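Probable chitinase A (Chromobacterium violaceum, PDB 4TX8) probably hydrolyses chitin internally as a family 18 glycoside hydrolase that also carries a carbohydrate-binding module. Local coordinates at residues A161-D166 with Y210-I215. Residues are numbered along the deposited sequence; the frame is centred on the assembly and turned at random.
Sequences AQFIQD and YGFDGI
In the outer layer of the GH18 TIM barrel, F163 and I164 of helix 160-171 pack against Y210 and F212, where helix 193-210 leads into strand 214-218. F163 reaches across because its CG stands anti to the backbone N (chi1 179°), and the edge of its ring then meets both aromatic neighbours. F163 CD2 lies 3.8 Å from Y210 CD2, and F163 CE2 lies 3.9 Å from F212 CZ; both partner atoms sit near the plane of the F163 ring, so neither ring is stacked on its face. I164 CG1 lies 3.8 Å from Y210 CD2, the same atom that F163 meets, and approaches that ring obliquely, so Y210 CD2 touches both residues. No hydrogen bond crosses directly between the two segments. G211 is the first residue after helix 193-210 to leave helical backbone angles, with phi 86°, and the chain then runs on to strand 214-218. Around the contact, F212 rests on I206 and L207 of helix 193-210 and on V177 and L179 of strand 176-182, while Y210 meets F151 edge-to-face and F163 touches L153.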
# COMPACT_ATOMS: atom_id res chain seq x y z
N ALA A 161 10.90 6.51 -21.28
CA ALA A 161 12.28 6.93 -21.00
C ALA A 161 12.34 7.87 -19.80
O ALA A 161 13.21 7.73 -18.94
CB ALA A 161 12.89 7.59 -22.23
N GLN A 162 11.42 8.83 -19.76
CA GLN A 162 11.37 9.78 -18.66
C GLN A 162 10.99 9.09 -17.35
O GLN A 162 11.56 9.37 -16.30
CB GLN A 162 10.38 10.91 -18.96
CG GLN A 162 10.34 11.97 -17.88
CD GLN A 162 11.69 12.62 -17.65
OE1 GLN A 162 12.31 13.12 -18.58
NE2 GLN A 162 12.15 12.60 -16.40
N PHE A 163 10.02 8.18 -17.44
CA PHE A 163 9.59 7.37 -16.31
C PHE A 163 10.75 6.60 -15.70
O PHE A 163 10.90 6.54 -14.47
CB PHE A 163 8.49 6.41 -16.75
CG PHE A 163 7.97 5.51 -15.67
CD1 PHE A 163 7.23 6.02 -14.61
CD2 PHE A 163 8.19 4.14 -15.73
CE1 PHE A 163 6.74 5.18 -13.63
CE2 PHE A 163 7.70 3.30 -14.75
CZ PHE A 163 6.98 3.82 -13.70
N ILE A 164 11.59 6.03 -16.56
CA ILE A 164 12.75 5.27 -16.12
C ILE A 164 13.76 6.18 -15.42
O ILE A 164 14.38 5.80 -14.43
CB ILE A 164 13.42 4.53 -17.31
CG1 ILE A 164 12.55 3.35 -17.73
CG2 ILE A 164 14.82 4.06 -16.95
CD1 ILE A 164 13.01 2.67 -19.00
N GLN A 165 13.90 7.40 -15.93
CA GLN A 165 14.75 8.40 -15.28
C GLN A 165 14.17 8.83 -13.94
O GLN A 165 14.91 9.08 -12.99
CB GLN A 165 14.94 9.61 -16.19
CG GLN A 165 15.81 9.34 -17.41
CD GLN A 165 15.94 10.55 -18.31
OE1 GLN A 165 15.14 11.49 -18.24
NE2 GLN A 165 16.97 10.55 -19.16
N ASP A 166 12.85 8.92 -13.87
CA ASP A 166 12.17 9.32 -12.64
C ASP A 166 12.37 8.27 -11.55
O ASP A 166 12.53 8.61 -10.37
CB ASP A 166 10.68 9.54 -12.89
CG ASP A 166 10.41 10.78 -13.73
OD1 ASP A 166 11.34 11.58 -13.93
OD2 ASP A 166 9.26 10.95 -14.19
N TYR A 210 12.84 -1.63 -16.52
CA TYR A 210 12.47 -0.37 -15.90
C TYR A 210 13.31 -0.03 -14.67
O TYR A 210 13.45 1.14 -14.31
CB TYR A 210 10.98 -0.38 -15.55
CG TYR A 210 10.09 -0.26 -16.77
CD1 TYR A 210 9.68 -1.39 -17.46
CD2 TYR A 210 9.68 0.98 -17.23
CE1 TYR A 210 8.88 -1.29 -18.58
CE2 TYR A 210 8.88 1.09 -18.35
CZ TYR A 210 8.48 -0.04 -19.02
OH TYR A 210 7.68 0.07 -20.13
N GLY A 211 13.87 -1.05 -14.03
CA GLY A 211 14.71 -0.82 -12.87
C GLY A 211 13.92 -0.74 -11.57
O GLY A 211 14.35 -0.10 -10.61
N PHE A 212 12.75 -1.38 -11.55
CA PHE A 212 11.99 -1.55 -10.32
C PHE A 212 12.82 -2.31 -9.29
O PHE A 212 13.60 -3.20 -9.65
CB PHE A 212 10.69 -2.31 -10.58
CG PHE A 212 9.70 -1.55 -11.41
CD1 PHE A 212 9.11 -0.40 -10.93
CD2 PHE A 212 9.32 -2.02 -12.66
CE1 PHE A 212 8.18 0.29 -11.68
CE2 PHE A 212 8.39 -1.33 -13.42
CZ PHE A 212 7.82 -0.17 -12.93
N ASP A 213 12.66 -1.99 -8.01
CA ASP A 213 13.43 -2.65 -6.96
C ASP A 213 12.89 -4.04 -6.64
O ASP A 213 13.59 -4.86 -6.04
CB ASP A 213 13.44 -1.80 -5.69
CG ASP A 213 14.23 -0.52 -5.85
OD1 ASP A 213 15.48 -0.60 -5.87
OD2 ASP A 213 13.61 0.56 -5.94
N GLY A 214 11.65 -4.29 -7.03
CA GLY A 214 11.02 -5.56 -6.72
C GLY A 214 9.52 -5.49 -6.95
O GLY A 214 9.05 -4.66 -7.71
N ILE A 215 8.78 -6.37 -6.27
CA ILE A 215 7.34 -6.46 -6.51
C ILE A 215 6.51 -6.40 -5.24
O ILE A 215 6.99 -6.68 -4.14
CB ILE A 215 6.97 -7.75 -7.27
CG1 ILE A 215 7.21 -8.97 -6.38
CG2 ILE A 215 7.73 -7.85 -8.59
CD1 ILE A 215 6.82 -10.29 -7.04
O HOH W 1 15.25 2.80 -13.70